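Local coordinates for protein glycosyl transferase family 9 (Veillonella parvula, PDB 3TOV) that probably transfers a sugar from a nucleotide-sugar donor to an acceptor, as a GT-B enzyme of the heptosyltransferase-like glycosyltransferase family 9, at residues Thr115-Phe120 and Tyr129-Arg134; Phe15-Gly20 and Asn95-Glu100; Ala140-Asn145 and Phe293-Tyr298. All coordinates share one frame; numbering follows the deposited sequence.

Interaction 1: Thr115-Phe120 and Tyr129-Arg134; sequences TGMSHF and YTRLDR. With SO4 (sulfate ion), chain C.
Met-117, a selenomethionine, carries most of this contact. Its side chain lies alongside that of Tyr-129, and both point the same way. CG of Met-117 is 3.3 Å from CE1 of Tyr-129 and comes at the ring obliquely. Further out, CE of Met-117 lies by OH of Tyr-129. The long overlap follows from an extended chain: CG stands anti to the backbone N (chi1 -168°), and the later torsions stay stretched. Leu-132 packs against the selenium. It crosses the Met-117 chain obliquely, with CD1 of Leu-132 at 3.7 Å from SE of Met-117. Nearer the backbone, CB of Met-117 packs 3.3 Å from the carbonyl O of Thr-130.

The glycine before it meets Thr-130. N of Thr-130 gives a weak hydrogen bond to O of Gly-116 (3.0 Å), clearly bent at 127°. OG1 of Thr-130 sits between its own backbone N and carbonyl carbon (chi1 69°). This brings OG1 close to CA of Gly-116. The methyl CG2 of Thr-130 touches OG1 of Thr-115 at 3.6 Å. That hydroxyl has its polar partner in the carbonyl O of Lys-128.

The Arg-131 side chain starts away from 115-120 and is extended from CG to NE. Its NH2 makes a nearly straight hydrogen bond of 2.8 Å to O3 of a sulfate, which lies at the guanidinium edge, near its plane. The sulfate probably comes from the crystallisation liquor.

Thr-130 and Leu-132 are buried and also touch Val-146 of helix 139-149, while Met-117 and Tyr-129 stay partly exposed. The segments begin at the ends of two neighbouring parallel strands, 113-116 and 128-129, the latter outermost, and run on into the loops after them. This is the edge of the parallel sheet in a Rossmann-like domain of the GT-B fold.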
# COMPACT_ATOMS: atom_id res chain seq x y z
N THR A 115 -15.81 18.53 4.31
CA THR A 115 -15.04 18.79 3.11
C THR A 115 -14.41 17.50 2.56
O THR A 115 -14.82 16.38 2.91
CB THR A 115 -14.05 19.98 3.31
OG1 THR A 115 -13.54 20.42 2.04
CG2 THR A 115 -12.90 19.63 4.23
N GLY A 116 -13.43 17.63 1.68
CA GLY A 116 -12.94 16.49 0.93
C GLY A 116 -13.83 16.28 -0.28
O GLY A 116 -14.48 17.20 -0.77
N MSE A 117 -13.88 15.06 -0.77
CA MSE A 117 -14.64 14.78 -1.96
C MSE A 117 -15.66 13.72 -1.63
O MSE A 117 -15.33 12.72 -0.99
CB MSE A 117 -13.73 14.29 -3.08
CG MSE A 117 -14.42 14.26 -4.41
SE MSE A 117 -13.54 13.20 -5.76
CE MSE A 117 -14.92 13.35 -7.12
N SER A 118 -16.90 13.93 -2.05
CA SER A 118 -17.96 12.97 -1.79
C SER A 118 -18.80 12.74 -3.04
O SER A 118 -18.74 13.52 -4.00
CB SER A 118 -18.83 13.42 -0.62
OG SER A 118 -18.12 13.32 0.61
N HIS A 119 -19.58 11.66 -3.01
CA HIS A 119 -20.51 11.36 -4.09
C HIS A 119 -21.42 12.57 -4.32
O HIS A 119 -21.78 13.29 -3.39
CB HIS A 119 -21.30 10.11 -3.72
CG HIS A 119 -21.99 9.46 -4.88
ND1 HIS A 119 -23.33 9.68 -5.17
CD2 HIS A 119 -21.54 8.58 -5.80
CE1 HIS A 119 -23.66 8.96 -6.23
NE2 HIS A 119 -22.60 8.29 -6.63
N PHE A 120 -21.77 12.81 -5.58
CA PHE A 120 -22.51 14.01 -5.95
C PHE A 120 -23.89 14.05 -5.28
O PHE A 120 -24.54 15.11 -5.20
CB PHE A 120 -22.66 14.10 -7.47
CG PHE A 120 -23.58 13.08 -8.05
CD1 PHE A 120 -24.95 13.34 -8.15
CD2 PHE A 120 -23.10 11.86 -8.51
CE1 PHE A 120 -25.80 12.39 -8.69
CE2 PHE A 120 -23.95 10.92 -9.06
CZ PHE A 120 -25.29 11.17 -9.15
N TYR A 129 -16.33 21.45 -1.37
CA TYR A 129 -16.11 20.22 -2.11
C TYR A 129 -14.78 20.27 -2.84
O TYR A 129 -14.69 20.83 -3.92
CB TYR A 129 -17.24 20.00 -3.11
CG TYR A 129 -16.96 18.98 -4.18
CD1 TYR A 129 -16.86 17.63 -3.87
CD2 TYR A 129 -16.84 19.35 -5.51
CE1 TYR A 129 -16.62 16.68 -4.85
CE2 TYR A 129 -16.60 18.42 -6.50
CZ TYR A 129 -16.49 17.08 -6.17
OH TYR A 129 -16.25 16.14 -7.15
N THR A 130 -13.74 19.70 -2.24
CA THR A 130 -12.45 19.61 -2.91
C THR A 130 -12.35 18.35 -3.76
O THR A 130 -12.21 17.26 -3.24
CB THR A 130 -11.31 19.58 -1.89
OG1 THR A 130 -11.35 18.33 -1.17
CG2 THR A 130 -11.44 20.74 -0.92
N ARG A 131 -12.39 18.51 -5.08
CA ARG A 131 -12.25 17.38 -6.01
C ARG A 131 -10.82 16.82 -6.08
O ARG A 131 -9.85 17.58 -6.02
CB ARG A 131 -12.70 17.78 -7.41
CG ARG A 131 -12.45 16.72 -8.44
CD ARG A 131 -12.85 17.17 -9.82
NE ARG A 131 -12.71 16.09 -10.78
CZ ARG A 131 -13.05 16.17 -12.07
NH1 ARG A 131 -13.56 17.30 -12.56
NH2 ARG A 131 -12.90 15.11 -12.86
N LEU A 132 -10.72 15.50 -6.23
CA LEU A 132 -9.44 14.79 -6.29
C LEU A 132 -8.83 14.76 -7.69
O LEU A 132 -9.53 14.44 -8.65
CB LEU A 132 -9.64 13.35 -5.87
CG LEU A 132 -10.07 13.05 -4.44
CD1 LEU A 132 -10.55 11.60 -4.38
CD2 LEU A 132 -8.93 13.32 -3.46
N ASP A 133 -7.54 15.05 -7.79
CA ASP A 133 -6.84 15.03 -9.08
C ASP A 133 -6.47 13.62 -9.60
O ASP A 133 -5.40 13.08 -9.28
CB ASP A 133 -5.58 15.88 -8.98
CG ASP A 133 -4.87 16.04 -10.32
OD1 ASP A 133 -5.51 15.81 -11.37
OD2 ASP A 133 -3.67 16.40 -10.30
N ARG A 134 -7.34 13.05 -10.44
CA ARG A 134 -7.13 11.72 -11.01
C ARG A 134 -6.21 11.70 -12.26
O ARG A 134 -5.84 10.63 -12.78
CB ARG A 134 -8.48 11.11 -11.38
CG ARG A 134 -9.37 10.79 -10.19
CD ARG A 134 -9.19 9.34 -9.77
NE ARG A 134 -9.71 9.09 -8.44
CZ ARG A 134 -10.97 9.32 -8.10
NH1 ARG A 134 -11.81 9.81 -8.99
NH2 ARG A 134 -11.40 9.07 -6.86
S SO4 C . -13.47 15.57 -16.68
O1 SO4 C . -13.16 16.94 -16.25
O2 SO4 C . -12.38 15.04 -17.50
O3 SO4 C . -13.63 14.72 -15.51
O4 SO4 C . -14.71 15.56 -17.45

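Interaction 2: Phe15-Gly20 and Asn95-Glu100; sequences FLMHLG and NLHPNE
Phe-15, Leu-16 and Met-17 meet Leu-96 and His-97 at the topological switch point of a Rossmann-like sheet of order 3-2-1-4-5-6. Here the adjacent parallel strands 10-14 and 92-95 end, and the loops that follow them face each other.

His-97 is the centre of the contact. CG of Met-17, a selenomethionine, lies 3.3 Å from the centroid of the His-97 ring, only 8° off the ring normal, which makes a CH-pi contact. SE of Met-17 stays over the same face, 4.1 Å from the centroid. OD1 of Asn-99 covers the opposite face, so the imidazole is held between a selenomethionine and an amide oxygen. That same OD1 caps N of Thr-102 at the start of helix 100-109. At the ring edge, N of Leu-16 gives a weak hydrogen bond to ND1 of His-97 (3.5 Å, 140°), which may help to fix the rotation of the ring. The ring reaches Leu-16 and Met-17 because its CG is anti to the backbone N of His-97 (chi1 -170°).

Phe-15 meets the same loop. Its CD1 is 3.5 Å from CB of Leu-96, and the two side chains cross at about a right angle. The Phe-15 and His-97 rings are oblique to each other, with centroids 5.7 Å apart. CG of Met-17 also lies above the rim of the Phe-15 ring, so it touches both rings.

Tyr-143 of helix 139-149 borders Phe-15 and Met-17, and Val-146 of that helix touches Leu-96. Leu-16 and His-97 rest on Thr-102 of helix 100-109, while Phe-15 packs on Asp-21 and Val-22 of helix 19-23.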
# COMPACT_ATOMS: atom_id res chain seq x y z
N PHE A 15 -12.00 7.11 5.28
CA PHE A 15 -11.51 6.35 4.15
C PHE A 15 -11.76 4.84 4.40
O PHE A 15 -11.15 4.22 5.27
CB PHE A 15 -10.03 6.64 3.94
CG PHE A 15 -9.53 6.31 2.57
CD1 PHE A 15 -10.00 6.98 1.47
CD2 PHE A 15 -8.58 5.31 2.39
CE1 PHE A 15 -9.53 6.67 0.19
CE2 PHE A 15 -8.11 4.99 1.12
CZ PHE A 15 -8.59 5.67 0.02
N LEU A 16 -12.69 4.26 3.65
CA LEU A 16 -12.98 2.84 3.81
C LEU A 16 -12.57 2.02 2.59
O LEU A 16 -13.30 1.13 2.17
CB LEU A 16 -14.47 2.64 4.08
CG LEU A 16 -14.98 3.35 5.33
CD1 LEU A 16 -16.39 2.92 5.68
CD2 LEU A 16 -14.03 3.06 6.47
N MSE A 17 -11.39 2.30 2.04
CA MSE A 17 -10.94 1.58 0.86
C MSE A 17 -10.03 0.40 1.19
O MSE A 17 -10.04 -0.14 2.30
CB MSE A 17 -10.28 2.51 -0.15
CG MSE A 17 -11.24 3.55 -0.73
SE MSE A 17 -10.52 4.64 -2.22
CE MSE A 17 -10.63 3.28 -3.62
N HIS A 18 -9.25 -0.00 0.20
CA HIS A 18 -8.52 -1.25 0.25
C HIS A 18 -7.08 -1.07 0.73
O HIS A 18 -6.57 0.05 0.77
CB HIS A 18 -8.56 -1.89 -1.12
CG HIS A 18 -9.87 -2.54 -1.43
ND1 HIS A 18 -10.82 -2.78 -0.47
CD2 HIS A 18 -10.37 -3.01 -2.60
CE1 HIS A 18 -11.86 -3.37 -1.03
NE2 HIS A 18 -11.62 -3.53 -2.31
N LEU A 19 -6.43 -2.16 1.11
CA LEU A 19 -5.08 -2.11 1.69
C LEU A 19 -4.15 -1.08 1.02
O LEU A 19 -3.48 -0.30 1.70
CB LEU A 19 -4.43 -3.49 1.66
CG LEU A 19 -2.95 -3.51 2.05
CD1 LEU A 19 -2.79 -3.14 3.49
CD2 LEU A 19 -2.32 -4.87 1.76
N GLY A 20 -4.10 -1.10 -0.31
CA GLY A 20 -3.22 -0.22 -1.05
C GLY A 20 -3.63 1.23 -0.95
O GLY A 20 -2.87 2.10 -0.51
N ASN A 95 -13.79 13.94 3.82
CA ASN A 95 -14.06 12.65 3.17
C ASN A 95 -13.12 12.43 1.98
O ASN A 95 -13.09 13.24 1.05
CB ASN A 95 -15.53 12.53 2.73
CG ASN A 95 -15.83 11.19 2.07
OD1 ASN A 95 -15.12 10.21 2.28
ND2 ASN A 95 -16.89 11.15 1.26
N LEU A 96 -12.37 11.33 2.02
CA LEU A 96 -11.39 10.99 0.98
C LEU A 96 -11.91 9.91 0.08
O LEU A 96 -11.30 9.59 -0.93
CB LEU A 96 -10.07 10.52 1.59
CG LEU A 96 -9.28 11.65 2.26
CD1 LEU A 96 -7.87 11.22 2.70
CD2 LEU A 96 -9.21 12.84 1.32
N HIS A 97 -13.04 9.34 0.45
CA HIS A 97 -13.62 8.22 -0.27
C HIS A 97 -15.01 8.61 -0.78
O HIS A 97 -16.00 8.62 -0.03
CB HIS A 97 -13.67 7.00 0.63
CG HIS A 97 -14.03 5.74 -0.08
ND1 HIS A 97 -14.25 4.54 0.57
CD2 HIS A 97 -14.22 5.49 -1.40
CE1 HIS A 97 -14.55 3.61 -0.31
NE2 HIS A 97 -14.54 4.16 -1.52
N PRO A 98 -15.06 8.98 -2.06
CA PRO A 98 -16.23 9.54 -2.75
C PRO A 98 -17.29 8.56 -3.24
O PRO A 98 -18.07 8.96 -4.11
CB PRO A 98 -15.62 10.29 -3.93
CG PRO A 98 -14.28 9.67 -4.12
CD PRO A 98 -13.81 9.26 -2.78
N ASN A 99 -17.35 7.34 -2.72
CA ASN A 99 -18.50 6.49 -3.00
C ASN A 99 -19.65 6.87 -2.06
O ASN A 99 -19.42 7.47 -1.02
CB ASN A 99 -18.16 5.03 -2.80
CG ASN A 99 -17.91 4.69 -1.35
OD1 ASN A 99 -17.42 5.53 -0.59
ND2 ASN A 99 -18.27 3.47 -0.95
N GLU A 100 -20.88 6.50 -2.42
CA GLU A 100 -22.04 6.86 -1.61
C GLU A 100 -22.01 6.38 -0.16
O GLU A 100 -22.36 7.13 0.76
CB GLU A 100 -23.31 6.34 -2.28
CG GLU A 100 -23.10 5.02 -2.94
CD GLU A 100 -22.90 5.17 -4.42
OE1 GLU A 100 -21.74 5.04 -4.88
OE2 GLU A 100 -23.90 5.40 -5.13

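Interaction 3: Ala140-Asn145 and Phe293-Tyr298; sequences ADMYIN and FFYGPY
Ala-140 and Tyr-298 mark the nearest backbone approach, their CA atoms 7.3 Å apart, where helix 139-149 faces a short, weakly bonded helix of about 293-295 and the loop that follows. Pro-297, just before Tyr-298, is the centre of an inverse gamma turn.

The Tyr-298 side chain makes most of the contact. Its CG is anti to the backbone N (chi1 175°), which carries the ring across to the helix. CB of Ala-140 sits over the middle of one ring face, 3.8 Å from the centroid and almost on the ring normal, in a CH-pi contact. At the far end, OH of Tyr-298 donates a long hydrogen bond of 3.3 Å to OD1 of Asp-141. The carboxylate oxygen is met on its syn side, 25° out of the carboxylate plane. The carboxylate and the ring are turned steeply against each other, with planes 71° apart. The stronger partner of this hydroxyl is ND2 of Asn-157, which gives the buried tyrosine two hydrogen bonds at OH. CD1 of Ile-144 approaches OH of Tyr-298 more loosely, at 4.3 Å.

A separate, lighter touch joins Met-142 and Tyr-295. CE of Met-142, a selenomethionine with an extended end, is 3.9 Å from OH of Tyr-295, and the two side chains cross.

The contact joins the two Rossmann-like halves of the GT-B fold: helix 139-149 follows the last strand of the first sheet, and 293-298 lies between strands 283-286 and 302-305 of the second. The ring of His-138 meets that of Tyr-298 with nearly parallel planes. Pro-27 of helix 26-35 touches Tyr-298, and Ile-144 touches Phe-28 and Val-31 of that helix.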
# COMPACT_ATOMS: atom_id res chain seq x y z
N ALA A 140 -0.90 9.37 -3.87
CA ALA A 140 -0.59 9.89 -2.54
C ALA A 140 -0.51 11.41 -2.55
O ALA A 140 -0.91 12.07 -1.59
CB ALA A 140 0.69 9.28 -2.00
N ASP A 141 -0.01 11.95 -3.66
CA ASP A 141 0.06 13.39 -3.83
C ASP A 141 -1.33 13.97 -4.02
O ASP A 141 -1.61 15.10 -3.61
CB ASP A 141 0.94 13.76 -5.02
CG ASP A 141 2.42 13.48 -4.77
OD1 ASP A 141 2.85 13.57 -3.59
OD2 ASP A 141 3.13 13.16 -5.75
N MSE A 142 -2.21 13.19 -4.65
CA MSE A 142 -3.56 13.69 -4.90
C MSE A 142 -4.38 13.78 -3.61
O MSE A 142 -5.24 14.66 -3.47
CB MSE A 142 -4.26 12.85 -5.98
CG MSE A 142 -5.18 11.76 -5.47
SE MSE A 142 -6.38 11.11 -6.89
CE MSE A 142 -6.97 9.50 -6.04
N TYR A 143 -4.09 12.89 -2.66
CA TYR A 143 -4.75 12.99 -1.37
C TYR A 143 -4.31 14.29 -0.72
O TYR A 143 -5.15 15.08 -0.29
CB TYR A 143 -4.49 11.73 -0.50
CG TYR A 143 -5.31 10.55 -0.99
CD1 TYR A 143 -6.61 10.75 -1.44
CD2 TYR A 143 -4.79 9.26 -1.07
CE1 TYR A 143 -7.38 9.70 -1.92
CE2 TYR A 143 -5.57 8.20 -1.56
CZ TYR A 143 -6.86 8.45 -1.98
OH TYR A 143 -7.68 7.47 -2.47
N ILE A 144 -3.01 14.52 -0.70
CA ILE A 144 -2.44 15.77 -0.20
C ILE A 144 -3.01 17.03 -0.91
O ILE A 144 -3.20 18.07 -0.27
CB ILE A 144 -0.90 15.73 -0.34
CG1 ILE A 144 -0.31 14.83 0.75
CG2 ILE A 144 -0.29 17.14 -0.31
CD1 ILE A 144 1.10 14.32 0.46
N ASN A 145 -3.29 16.95 -2.20
CA ASN A 145 -3.87 18.10 -2.88
C ASN A 145 -5.13 18.59 -2.17
O ASN A 145 -5.40 19.79 -2.15
CB ASN A 145 -4.18 17.83 -4.35
CG ASN A 145 -4.59 19.09 -5.09
OD1 ASN A 145 -5.62 19.14 -5.77
ND2 ASN A 145 -3.79 20.14 -4.94
N PHE A 293 2.57 5.57 -13.06
CA PHE A 293 2.54 6.94 -12.60
C PHE A 293 1.66 7.12 -11.38
O PHE A 293 2.11 7.66 -10.37
CB PHE A 293 2.07 7.91 -13.67
CG PHE A 293 2.06 9.32 -13.18
CD1 PHE A 293 3.24 9.91 -12.73
CD2 PHE A 293 0.88 10.05 -13.11
CE1 PHE A 293 3.24 11.21 -12.25
CE2 PHE A 293 0.88 11.35 -12.64
CZ PHE A 293 2.06 11.93 -12.21
N PHE A 294 0.42 6.65 -11.47
CA PHE A 294 -0.57 6.95 -10.45
C PHE A 294 -0.45 6.11 -9.19
O PHE A 294 -0.42 6.66 -8.09
CB PHE A 294 -1.97 6.79 -11.02
CG PHE A 294 -2.19 7.60 -12.24
CD1 PHE A 294 -2.85 8.82 -12.17
CD2 PHE A 294 -1.72 7.15 -13.47
CE1 PHE A 294 -3.06 9.57 -13.29
CE2 PHE A 294 -1.93 7.90 -14.60
CZ PHE A 294 -2.60 9.11 -14.52
N TYR A 295 -0.37 4.80 -9.34
CA TYR A 295 -0.28 3.96 -8.15
C TYR A 295 1.04 3.18 -8.02
O TYR A 295 1.08 2.07 -7.49
CB TYR A 295 -1.50 3.04 -8.02
CG TYR A 295 -2.80 3.76 -7.77
CD1 TYR A 295 -3.23 4.04 -6.48
CD2 TYR A 295 -3.61 4.17 -8.82
CE1 TYR A 295 -4.43 4.71 -6.24
CE2 TYR A 295 -4.80 4.83 -8.59
CZ TYR A 295 -5.21 5.11 -7.30
OH TYR A 295 -6.41 5.77 -7.08
N GLY A 296 2.13 3.77 -8.50
CA GLY A 296 3.42 3.12 -8.38
C GLY A 296 4.06 3.36 -7.03
O GLY A 296 3.40 3.82 -6.09
N PRO A 297 5.37 3.04 -6.93
CA PRO A 297 6.27 3.21 -5.78
C PRO A 297 6.48 4.67 -5.39
O PRO A 297 7.41 5.33 -5.86
CB PRO A 297 7.58 2.62 -6.27
CG PRO A 297 7.19 1.66 -7.32
CD PRO A 297 5.99 2.25 -8.00
N TYR A 298 5.63 5.16 -4.49
CA TYR A 298 5.71 6.55 -4.07
C TYR A 298 6.91 6.84 -3.20
O TYR A 298 7.06 6.21 -2.15
CB TYR A 298 4.46 6.91 -3.29
CG TYR A 298 4.49 8.29 -2.72
CD1 TYR A 298 4.22 9.39 -3.52
CD2 TYR A 298 4.75 8.50 -1.37
CE1 TYR A 298 4.22 10.66 -3.00
CE2 TYR A 298 4.75 9.77 -0.84
CZ TYR A 298 4.48 10.85 -1.66
OH TYR A 298 4.47 12.13 -1.15

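Along the chain, interaction 2 closes first, then interaction 1, then interaction 3. Interactions 1 and 2 lie at the C-terminal ends of strands of the first sheet, with centres about 11 Å apart. They meet where N of Met-117 is hydrogen-bonded to O of Asn-95, between strands 92-95 and 113-116. The centre of interaction 3 lies about 15 Å from each of theirs. Helix 139-149 is shared ground: Leu-132 packs against the backbone of Met-142, and interaction 2 also borders this helix. Through it the edge and the switch point of the first sheet connect to segment 293-298 of the second domain. Interaction 3 joins the two domains, between which GT-B enzymes usually bind their substrates.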